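Local structure of cytochrome P450 monooxygenase (Rhodococcus sp. ECU0066, 6KBH) at residues 142-147 with 250-255; 159-164 with 407-412; 399-404 with 461-466. The protein probably catalyses monooxygenation at a heme, using electrons that its own FMN and [2Fe-2S] cluster would relay within a single polypeptide. All coordinates share one frame; numbering follows the deposited sequence.

Contact 1 of 3, residues 142-147 with 250-255; sequences EPFTPA and HGWMPF
Pro-143 is the bump of this contact, and Trp-252 and Phe-255 supply the hollow that receives it. Its CG sits over one face of the Phe-255 ring, 3.6 Å from the ring centroid and 17° off the normal, which is CH-pi geometry. The same CG also lies 3.5 Å from CD1 of Trp-252, here at the indole edge. Phe-255 meets the proline because its CG is anti to the backbone N (chi1 -176°), which carries the ring out from the start of helix 252-262. Beyond Pro-143, CB of Glu-142 comes within 3.6 Å of CZ of Phe-255, and the carboxylate carbon CD lies at the ring edge with its carboxylate nearly perpendicular to the ring. On the indole, Phe-144 makes a T-shaped stack, its edge toward the face of the five-membered ring, centroids 4.8 Å apart and planes at 61°. Phe-191 of helix 183-192 meets both Phe-144 and Trp-252 and extends the aromatic cluster. Phe-144 also touches the heme, so the packing of Pro-143, Trp-252 and Phe-255 lies behind a pocket residue. No hydrogen bond joins the two segments, and Trp-252 NE1 is instead bonded to Leu-140 O; cohesion therefore rests on apolar and aromatic fit.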
loop_
_atom_site.group_PDB
_atom_site.type_symbol
_atom_site.label_atom_id
_atom_site.label_comp_id
_atom_site.label_asym_id
_atom_site.label_seq_id
_atom_site.Cartn_x
_atom_site.Cartn_y
_atom_site.Cartn_z
ATOM N N GLU A 142 -17.114 -4.025 0.512
ATOM C CA GLU A 142 -17.015 -2.915 -0.438
ATOM C C GLU A 142 -16.793 -1.537 0.184
ATOM O O GLU A 142 -15.939 -0.798 -0.335
ATOM C CB GLU A 142 -18.263 -2.891 -1.333
ATOM C CG GLU A 142 -18.242 -1.787 -2.386
ATOM C CD GLU A 142 -19.427 -1.845 -3.330
ATOM O OE1 GLU A 142 -20.214 -2.813 -3.244
ATOM O OE2 GLU A 142 -19.575 -0.921 -4.157
ATOM N N PRO A 143 -17.489 -1.122 1.251
ATOM C CA PRO A 143 -17.232 0.222 1.800
ATOM C C PRO A 143 -15.807 0.422 2.296
ATOM O O PRO A 143 -15.373 1.572 2.435
ATOM C CB PRO A 143 -18.243 0.339 2.949
ATOM C CG PRO A 143 -19.279 -0.677 2.661
ATOM C CD PRO A 143 -18.578 -1.801 1.978
ATOM N N PHE A 144 -15.064 -0.657 2.559
ATOM C CA PHE A 144 -13.692 -0.539 3.035
ATOM C C PHE A 144 -12.685 -0.333 1.914
ATOM O O PHE A 144 -11.550 0.069 2.191
ATOM C CB PHE A 144 -13.304 -1.782 3.836
ATOM C CG PHE A 144 -13.997 -1.884 5.162
ATOM C CD1 PHE A 144 -13.634 -1.061 6.212
ATOM C CD2 PHE A 144 -15.017 -2.799 5.354
ATOM C CE1 PHE A 144 -14.275 -1.149 7.425
ATOM C CE2 PHE A 144 -15.661 -2.892 6.565
ATOM C CZ PHE A 144 -15.290 -2.066 7.603
ATOM N N THR A 145 -13.064 -0.602 0.666
ATOM C CA THR A 145 -12.123 -0.492 -0.437
ATOM C C THR A 145 -11.683 0.960 -0.626
ATOM O O THR A 145 -12.427 1.890 -0.295
ATOM C CB THR A 145 -12.747 -1.019 -1.728
ATOM O OG1 THR A 145 -13.828 -0.162 -2.121
ATOM C CG2 THR A 145 -13.269 -2.433 -1.527
ATOM N N PRO A 146 -10.469 1.184 -1.137
ATOM C CA PRO A 146 -10.024 2.565 -1.391
ATOM C C PRO A 146 -10.961 3.349 -2.298
ATOM O O PRO A 146 -11.102 4.565 -2.120
ATOM C CB PRO A 146 -8.643 2.372 -2.030
ATOM C CG PRO A 146 -8.162 1.067 -1.494
ATOM C CD PRO A 146 -9.389 0.204 -1.354
ATOM N N ALA A 147 -11.613 2.690 -3.260
ATOM C CA ALA A 147 -12.573 3.391 -4.109
ATOM C C ALA A 147 -13.762 3.893 -3.298
ATOM O O ALA A 147 -14.220 5.026 -3.490
ATOM C CB ALA A 147 -13.043 2.477 -5.241
ATOM N N HIS A 250 -25.283 7.051 2.734
ATOM C CA HIS A 250 -23.872 6.731 2.899
ATOM C C HIS A 250 -23.582 6.185 4.293
ATOM O O HIS A 250 -24.230 6.546 5.282
ATOM C CB HIS A 250 -23.015 7.966 2.627
ATOM C CG HIS A 250 -23.045 8.412 1.197
ATOM N ND1 HIS A 250 -22.589 9.647 0.792
ATOM C CD2 HIS A 250 -23.478 7.785 0.078
ATOM C CE1 HIS A 250 -22.737 9.762 -0.516
ATOM N NE2 HIS A 250 -23.276 8.645 -0.973
ATOM N N GLY A 251 -22.588 5.301 4.362
ATOM C CA GLY A 251 -22.200 4.684 5.613
ATOM C C GLY A 251 -22.143 3.173 5.537
ATOM O O GLY A 251 -22.767 2.563 4.662
ATOM N N TRP A 252 -21.394 2.554 6.454
ATOM C CA TRP A 252 -21.292 1.099 6.466
ATOM C C TRP A 252 -22.604 0.460 6.907
ATOM O O TRP A 252 -23.046 -0.532 6.316
ATOM C CB TRP A 252 -20.138 0.665 7.374
ATOM C CG TRP A 252 -19.712 -0.774 7.213
ATOM C CD1 TRP A 252 -19.404 -1.414 6.048
ATOM C CD2 TRP A 252 -19.535 -1.738 8.260
ATOM N NE1 TRP A 252 -19.056 -2.720 6.303
ATOM C CE2 TRP A 252 -19.126 -2.942 7.653
ATOM C CE3 TRP A 252 -19.684 -1.701 9.650
ATOM C CZ2 TRP A 252 -18.866 -4.098 8.388
ATOM C CZ3 TRP A 252 -19.426 -2.850 10.376
ATOM C CH2 TRP A 252 -19.022 -4.030 9.743
ATOM N N MET A 253 -23.243 1.019 7.936
ATOM C CA MET A 253 -24.494 0.446 8.431
ATOM C C MET A 253 -25.623 0.506 7.409
ATOM O O MET A 253 -26.297 -0.521 7.214
ATOM C CB MET A 253 -24.888 1.128 9.747
ATOM C CG MET A 253 -23.877 0.935 10.862
ATOM S SD MET A 253 -23.471 -0.802 11.088
ATOM C CE MET A 253 -25.077 -1.460 11.527
ATOM N N PRO A 254 -25.900 1.637 6.741
ATOM C CA PRO A 254 -26.916 1.600 5.675
ATOM C C PRO A 254 -26.555 0.646 4.553
ATOM O O PRO A 254 -27.428 -0.046 4.020
ATOM C CB PRO A 254 -26.980 3.057 5.195
ATOM C CG PRO A 254 -25.705 3.670 5.647
ATOM C CD PRO A 254 -25.383 3.002 6.938
ATOM N N PHE A 255 -25.275 0.586 4.178
ATOM C CA PHE A 255 -24.815 -0.462 3.269
ATOM C C PHE A 255 -25.136 -1.845 3.826
ATOM O O PHE A 255 -25.518 -2.748 3.072
ATOM C CB PHE A 255 -23.317 -0.287 3.013
ATOM C CG PHE A 255 -22.718 -1.252 2.011
ATOM C CD1 PHE A 255 -22.627 -2.614 2.266
ATOM C CD2 PHE A 255 -22.204 -0.773 0.814
ATOM C CE1 PHE A 255 -22.066 -3.475 1.340
ATOM C CE2 PHE A 255 -21.635 -1.633 -0.113
ATOM C CZ PHE A 255 -21.568 -2.981 0.152
#

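Contact 2 of 3, residues 159-164 with 407-412; sequences LTREYV and LEELTR
Glu-409 reaches from helix 407-412 to Arg-161, and its OE2 accepts a nearly straight bond from Arg-161 NE (3.0 Å, N-H...O angle 174°) as part of a salt bridge. OE2 lies in the guanidinium plane of Arg-161, whereas NE meets it from above the carboxylate plane. The bend of Arg-161 at chi3 (-36°) swings NE back toward the acid. Arg-413 NH1 forms a second salt bridge to OE2, so two arginines share this oxygen and probably favour the charged form of the buried carboxylate. Apolar groups border it as well: CG1 of Val-164 approaches Glu-409 CD at 3.4 Å, while CG2 of Val-164 packs on Leu-410 CD2 at 4.1 Å. The helices cross at -40° with axes 10.5 Å apart, as expected for helices D and L in the four-helix core of the P450 fold. Thr-160 turns a methyl to the acid and gives its OG1 to the backbone, paired with Val-156 O. Glu-408 OE2 has a salt bridge to Arg-157 NH2, a second charged tie between the helices. Glu-408 OE1 lies over a face of the Arg-412 guanidinium, 3.3 Å from NH1, a pairing of charges without a directed N-H; that NH1 is hydrogen-bonded to Arg-459 O.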
loop_
_atom_site.group_PDB
_atom_site.type_symbol
_atom_site.label_atom_id
_atom_site.label_comp_id
_atom_site.label_asym_id
_atom_site.label_seq_id
_atom_site.Cartn_x
_atom_site.Cartn_y
_atom_site.Cartn_z
ATOM N N LEU A 159 -12.524 17.078 10.023
ATOM C CA LEU A 159 -12.436 16.767 11.447
ATOM C C LEU A 159 -11.007 16.893 11.963
ATOM O O LEU A 159 -10.792 17.311 13.107
ATOM C CB LEU A 159 -12.980 15.365 11.711
ATOM C CG LEU A 159 -14.486 15.201 11.514
ATOM C CD1 LEU A 159 -14.879 13.739 11.587
ATOM C CD2 LEU A 159 -15.246 16.015 12.550
ATOM N N THR A 160 -10.018 16.527 11.144
ATOM C CA THR A 160 -8.629 16.654 11.576
ATOM C C THR A 160 -8.267 18.107 11.858
ATOM O O THR A 160 -7.480 18.383 12.771
ATOM C CB THR A 160 -7.690 16.056 10.524
ATOM O OG1 THR A 160 -7.982 14.662 10.362
ATOM C CG2 THR A 160 -6.237 16.201 10.948
ATOM N N ARG A 161 -8.859 19.050 11.119
ATOM C CA ARG A 161 -8.523 20.455 11.314
ATOM C C ARG A 161 -9.382 21.125 12.380
ATOM O O ARG A 161 -8.870 21.939 13.160
ATOM C CB ARG A 161 -8.640 21.230 10.005
ATOM C CG ARG A 161 -8.874 22.719 10.218
ATOM C CD ARG A 161 -8.494 23.473 8.975
ATOM N NE ARG A 161 -7.336 22.830 8.350
ATOM C CZ ARG A 161 -7.041 22.908 7.062
ATOM N NH1 ARG A 161 -7.821 23.607 6.251
ATOM N NH2 ARG A 161 -5.975 22.286 6.568
ATOM N N GLU A 162 -10.676 20.789 12.436
ATOM C CA GLU A 162 -11.543 21.302 13.494
ATOM C C GLU A 162 -10.907 21.161 14.869
ATOM O O GLU A 162 -11.153 21.985 15.758
ATOM C CB GLU A 162 -12.888 20.575 13.475
ATOM C CG GLU A 162 -13.822 20.976 12.352
ATOM C CD GLU A 162 -15.217 20.411 12.541
ATOM O OE1 GLU A 162 -15.438 19.696 13.542
ATOM O OE2 GLU A 162 -16.091 20.677 11.690
ATOM N N TYR A 163 -10.089 20.127 15.062
ATOM C CA TYR A 163 -9.432 19.891 16.340
ATOM C C TYR A 163 -8.108 20.641 16.463
ATOM O O TYR A 163 -7.845 21.260 17.498
ATOM C CB TYR A 163 -9.215 18.389 16.543
ATOM C CG TYR A 163 -10.404 17.678 17.149
ATOM C CD1 TYR A 163 -10.670 17.769 18.509
ATOM C CD2 TYR A 163 -11.265 16.922 16.363
ATOM C CE1 TYR A 163 -11.755 17.125 19.071
ATOM C CE2 TYR A 163 -12.353 16.271 16.916
ATOM C CZ TYR A 163 -12.593 16.377 18.271
ATOM O OH TYR A 163 -13.676 15.733 18.827
ATOM N N VAL A 164 -7.268 20.606 15.424
ATOM C CA VAL A 164 -5.920 21.156 15.557
ATOM C C VAL A 164 -5.953 22.670 15.738
ATOM O O VAL A 164 -5.080 23.240 16.405
ATOM C CB VAL A 164 -5.044 20.742 14.357
ATOM C CG1 VAL A 164 -5.732 21.074 13.083
ATOM C CG2 VAL A 164 -3.684 21.424 14.399
ATOM N N LEU A 407 -0.902 13.155 9.762
ATOM C CA LEU A 407 0.507 13.442 9.588
ATOM C C LEU A 407 0.787 14.363 8.409
ATOM O O LEU A 407 1.947 14.727 8.202
ATOM C CB LEU A 407 1.293 12.136 9.429
ATOM C CG LEU A 407 2.820 12.228 9.483
ATOM C CD1 LEU A 407 3.278 12.837 10.807
ATOM C CD2 LEU A 407 3.467 10.875 9.240
ATOM N N GLU A 408 -0.206 14.768 7.618
ATOM C CA GLU A 408 0.200 15.845 6.727
ATOM C C GLU A 408 -0.116 17.208 7.327
ATOM O O GLU A 408 0.712 18.118 7.234
ATOM C CB GLU A 408 -0.402 15.701 5.319
ATOM C CG GLU A 408 -1.893 15.826 5.147
ATOM C CD GLU A 408 -2.251 16.398 3.778
ATOM O OE1 GLU A 408 -1.754 17.493 3.437
ATOM O OE2 GLU A 408 -3.038 15.760 3.049
ATOM N N GLU A 409 -1.256 17.353 8.007
ATOM C CA GLU A 409 -1.581 18.646 8.599
ATOM C C GLU A 409 -0.570 19.047 9.668
ATOM O O GLU A 409 -0.163 20.213 9.736
ATOM C CB GLU A 409 -2.988 18.637 9.188
ATOM C CG GLU A 409 -3.416 20.037 9.590
ATOM C CD GLU A 409 -4.885 20.165 9.914
ATOM O OE1 GLU A 409 -5.564 19.129 10.062
ATOM O OE2 GLU A 409 -5.366 21.317 10.003
ATOM N N LEU A 410 -0.158 18.103 10.519
ATOM C CA LEU A 410 0.772 18.453 11.589
ATOM C C LEU A 410 2.181 18.694 11.063
ATOM O O LEU A 410 2.956 19.426 11.690
ATOM C CB LEU A 410 0.773 17.368 12.665
ATOM C CG LEU A 410 -0.602 17.009 13.233
ATOM C CD1 LEU A 410 -0.493 15.807 14.142
ATOM C CD2 LEU A 410 -1.229 18.185 13.969
ATOM N N THR A 411 2.538 18.093 9.926
ATOM C CA THR A 411 3.807 18.435 9.291
ATOM C C THR A 411 3.700 19.702 8.456
ATOM O O THR A 411 4.697 20.409 8.281
ATOM C CB THR A 411 4.303 17.286 8.419
ATOM O OG1 THR A 411 3.395 17.081 7.325
ATOM C CG2 THR A 411 4.431 16.018 9.245
ATOM N N ARG A 412 2.514 19.993 7.922
ATOM C CA ARG A 412 2.316 21.245 7.200
ATOM C C ARG A 412 2.365 22.431 8.152
ATOM O O ARG A 412 3.226 23.309 8.031
ATOM C CB ARG A 412 0.980 21.218 6.458
ATOM C CG ARG A 412 0.963 20.343 5.223
ATOM C CD ARG A 412 1.364 21.110 3.984
ATOM N NE ARG A 412 1.069 20.343 2.778
ATOM C CZ ARG A 412 -0.155 20.158 2.291
ATOM N NH1 ARG A 412 -1.205 20.690 2.903
ATOM N NH2 ARG A 412 -0.329 19.443 1.188
#

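Contact 3 of 3, residues 399-404 with 461-466; sequences ARMEIQ and QPVKIG. With HEM (protoporphyrin IX containing Fe), chain C.
Helix L of the P450 fold, which follows the heme-ligating Cys-393, is covered here by the extended passage 461-466 that leads toward strand 475-486. Ile-465 and Val-463 both point at the helix. The CG2 branch of Ile-465 rests 3.5 Å from CB of Arg-400, and its CD1 branch reaches the CB of Met-401 at 3.8 Å. Val-463 meets the next part of the Met-401 chain at about a right angle, CG2 to CG 3.7 Å; CG of Met-401 is set against it by standing anti to the backbone N (chi1 164°). One turn on, Gln-404 extends its amide to the Lys-464 backbone, with CD of Gln-404 3.5 Å from Lys-464 O and 4.1 Å from CG2 of Ile-465. Putting an alanine at Gln-404 would probably leave the Lys-464 backbone without this polar neighbour and open a gap beside Ile-465. Arg-400 carries its guanidinium beyond the packing, to salt bridges with Glu-320 and Asp-730, while Gly-466 pairs through its backbone with Ala-731. On another side of the helix, Ala-399 CB touches the heme vinyl atom CBB at 3.7 Å. This heme-facing end at Ala-399 belongs to the helix L that follows the cysteine-ligand loop on the proximal side of the heme in P450s.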
loop_
_atom_site.group_PDB
_atom_site.type_symbol
_atom_site.label_atom_id
_atom_site.label_comp_id
_atom_site.label_asym_id
_atom_site.label_seq_id
_atom_site.Cartn_x
_atom_site.Cartn_y
_atom_site.Cartn_z
ATOM N N ALA A 399 -7.775 3.421 8.174
ATOM C CA ALA A 399 -6.753 3.847 9.123
ATOM C C ALA A 399 -5.529 4.403 8.405
ATOM O O ALA A 399 -4.903 5.355 8.883
ATOM C CB ALA A 399 -6.361 2.683 10.034
ATOM N N ARG A 400 -5.170 3.820 7.260
ATOM C CA ARG A 400 -4.041 4.335 6.490
ATOM C C ARG A 400 -4.303 5.761 6.023
ATOM O O ARG A 400 -3.431 6.631 6.128
ATOM C CB ARG A 400 -3.763 3.424 5.296
ATOM C CG ARG A 400 -2.847 2.260 5.591
ATOM C CD ARG A 400 -2.912 1.239 4.474
ATOM N NE ARG A 400 -1.839 0.258 4.570
ATOM C CZ ARG A 400 -1.813 -0.887 3.896
ATOM N NH1 ARG A 400 -2.807 -1.196 3.072
ATOM N NH2 ARG A 400 -0.794 -1.724 4.043
ATOM N N MET A 401 -5.500 6.012 5.485
ATOM C CA MET A 401 -5.872 7.368 5.095
ATOM C C MET A 401 -5.847 8.300 6.298
ATOM O O MET A 401 -5.272 9.394 6.247
ATOM C CB MET A 401 -7.261 7.359 4.450
ATOM C CG MET A 401 -7.899 8.730 4.350
ATOM S SD MET A 401 -9.669 8.707 4.015
ATOM C CE MET A 401 -9.671 8.209 2.295
ATOM N N GLU A 402 -6.459 7.863 7.397
ATOM C CA GLU A 402 -6.573 8.679 8.599
ATOM C C GLU A 402 -5.209 9.133 9.104
ATOM O O GLU A 402 -5.007 10.314 9.415
ATOM C CB GLU A 402 -7.283 7.862 9.665
ATOM C CG GLU A 402 -8.301 8.595 10.448
ATOM C CD GLU A 402 -9.191 7.640 11.181
ATOM O OE1 GLU A 402 -9.219 6.443 10.824
ATOM O OE2 GLU A 402 -9.825 8.071 12.148
ATOM N N ILE A 403 -4.265 8.199 9.211
ATOM C CA ILE A 403 -2.926 8.543 9.675
ATOM C C ILE A 403 -2.264 9.506 8.704
ATOM O O ILE A 403 -1.659 10.509 9.108
ATOM C CB ILE A 403 -2.079 7.274 9.864
ATOM C CG1 ILE A 403 -2.714 6.347 10.896
ATOM C CG2 ILE A 403 -0.677 7.645 10.303
ATOM C CD1 ILE A 403 -2.727 6.915 12.276
ATOM N N GLN A 404 -2.366 9.212 7.405
ATOM C CA GLN A 404 -1.706 10.032 6.391
ATOM C C GLN A 404 -2.105 11.501 6.473
ATOM O O GLN A 404 -1.267 12.384 6.295
ATOM C CB GLN A 404 -2.019 9.483 5.003
ATOM C CG GLN A 404 -0.977 8.545 4.458
ATOM C CD GLN A 404 -1.519 7.764 3.301
ATOM O OE1 GLN A 404 -2.266 6.815 3.491
ATOM N NE2 GLN A 404 -1.182 8.180 2.087
ATOM N N GLN A 461 -2.926 17.200 -0.053
ATOM C CA GLN A 461 -2.322 16.144 -0.851
ATOM C C GLN A 461 -3.264 14.961 -0.926
ATOM O O GLN A 461 -3.765 14.510 0.111
ATOM C CB GLN A 461 -0.990 15.703 -0.269
ATOM C CG GLN A 461 -0.240 14.778 -1.202
ATOM C CD GLN A 461 1.054 14.289 -0.623
ATOM O OE1 GLN A 461 1.293 14.422 0.570
ATOM N NE2 GLN A 461 1.910 13.725 -1.468
ATOM N N PRO A 462 -3.536 14.452 -2.123
ATOM C CA PRO A 462 -4.399 13.271 -2.237
ATOM C C PRO A 462 -3.819 12.088 -1.478
ATOM O O PRO A 462 -2.617 11.811 -1.538
ATOM C CB PRO A 462 -4.444 13.006 -3.749
ATOM C CG PRO A 462 -3.223 13.680 -4.292
ATOM C CD PRO A 462 -3.031 14.894 -3.435
ATOM N N VAL A 463 -4.693 11.405 -0.737
ATOM C CA VAL A 463 -4.308 10.183 -0.052
ATOM C C VAL A 463 -3.811 9.151 -1.064
ATOM O O VAL A 463 -4.273 9.096 -2.212
ATOM C CB VAL A 463 -5.511 9.661 0.753
ATOM C CG1 VAL A 463 -5.304 8.237 1.198
ATOM C CG2 VAL A 463 -5.766 10.561 1.950
ATOM N N LYS A 464 -2.834 8.345 -0.648
ATOM C CA LYS A 464 -2.424 7.169 -1.409
ATOM C C LYS A 464 -2.434 5.971 -0.471
ATOM O O LYS A 464 -1.568 5.854 0.401
ATOM C CB LYS A 464 -1.054 7.365 -2.054
ATOM C CG LYS A 464 -1.122 8.300 -3.244
ATOM C CD LYS A 464 0.014 8.111 -4.219
ATOM C CE LYS A 464 -0.222 8.983 -5.448
ATOM N NZ LYS A 464 -1.475 8.629 -6.173
ATOM N N ILE A 465 -3.422 5.093 -0.646
ATOM C CA ILE A 465 -3.597 3.916 0.194
ATOM C C ILE A 465 -3.874 2.711 -0.688
ATOM O O ILE A 465 -4.356 2.836 -1.817
ATOM C CB ILE A 465 -4.741 4.074 1.223
ATOM C CG1 ILE A 465 -6.046 4.461 0.526
ATOM C CG2 ILE A 465 -4.364 5.055 2.291
ATOM C CD1 ILE A 465 -7.114 4.990 1.439
ATOM N N GLY A 466 -3.570 1.534 -0.152
ATOM C CA GLY A 466 -3.820 0.292 -0.843
ATOM C C GLY A 466 -2.724 -0.147 -1.784
ATOM O O GLY A 466 -2.894 -1.162 -2.470
HETATM C CHA HEM C . -9.481 -7.171 12.193
HETATM C CHB HEM C . -5.522 -4.307 13.446
HETATM C CHC HEM C . -8.238 0.072 12.240
HETATM C CHD HEM C . -12.141 -2.799 11.005
HETATM C C1A HEM C . -8.236 -6.518 12.601
HETATM C C2A HEM C . -7.223 -7.492 13.022
HETATM C C3A HEM C . -6.124 -6.701 13.365
HETATM C C4A HEM C . -6.581 -5.308 13.123
HETATM C CMA HEM C . -4.796 -7.173 13.868
HETATM C CAA HEM C . -7.309 -8.988 13.058
HETATM C CBA HEM C . -6.565 -9.683 11.961
HETATM C CGA HEM C . -6.761 -11.147 11.755
HETATM O O1A HEM C . -7.292 -11.651 12.780
HETATM O O2A HEM C . -6.338 -11.475 10.613
HETATM C C1B HEM C . -5.856 -2.861 13.255
HETATM C C2B HEM C . -4.897 -1.694 13.525
HETATM C C3B HEM C . -5.752 -0.327 13.142
HETATM C C4B HEM C . -7.117 -0.819 12.698
HETATM C CMB HEM C . -3.497 -1.781 14.030
HETATM C CAB HEM C . -5.303 1.091 13.230
HETATM C CBB HEM C . -4.021 1.462 12.569
HETATM C C1C HEM C . -9.483 -0.640 11.835
HETATM C C2C HEM C . -10.473 0.323 11.430
HETATM C C3C HEM C . -11.565 -0.444 11.087
HETATM C C4C HEM C . -11.114 -1.809 11.317
HETATM C CMC HEM C . -10.347 1.810 11.386
HETATM C CAC HEM C . -12.881 0.050 10.571
HETATM C CBC HEM C . -14.096 0.006 11.426
HETATM C C1D HEM C . -11.593 -4.134 11.275
HETATM C C2D HEM C . -12.581 -5.223 10.980
HETATM C C3D HEM C . -11.753 -6.601 11.353
HETATM C C4D HEM C . -10.412 -6.093 11.803
HETATM C CMD HEM C . -13.972 -5.063 10.476
HETATM C CAD HEM C . -12.237 -8.003 11.243
HETATM C CBD HEM C . -12.235 -8.578 9.864
HETATM C CGD HEM C . -12.296 -10.058 9.749
HETATM O O1D HEM C . -11.973 -10.545 10.859
HETATM O O2D HEM C . -12.636 -10.400 8.588
HETATM N NA HEM C . -7.868 -5.168 12.658
HETATM N NB HEM C . -7.154 -2.352 12.695
HETATM N NC HEM C . -9.855 -1.964 11.774
HETATM N ND HEM C . -10.198 -4.555 11.750
HETATM FE FE HEM C . -8.701 -3.422 12.375
#

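Helix 396-413 joins contacts 2 and 3, whose centres are 13 Å apart: its earlier turns face the heme and the passage 461-466, its later ones face helix 153-164. The two also meet directly, Glu-408 OE2 lying 3.3 Å from Gln-461 O and accepting a weak hydrogen bond from Gln-461 N. Contact 1 touches contact 3 where CB of Pro-146 comes within 4.2 Å of CG1 of Ile-465, their centres being 16 Å apart. Contacts 1 and 2 do not touch, with nearest atoms about 13 Å apart. Relative to the heme, Phe-144 is about 4 Å away, side chain to cofactor, whereas Thr-160 of contact 2 is about 13 Å away.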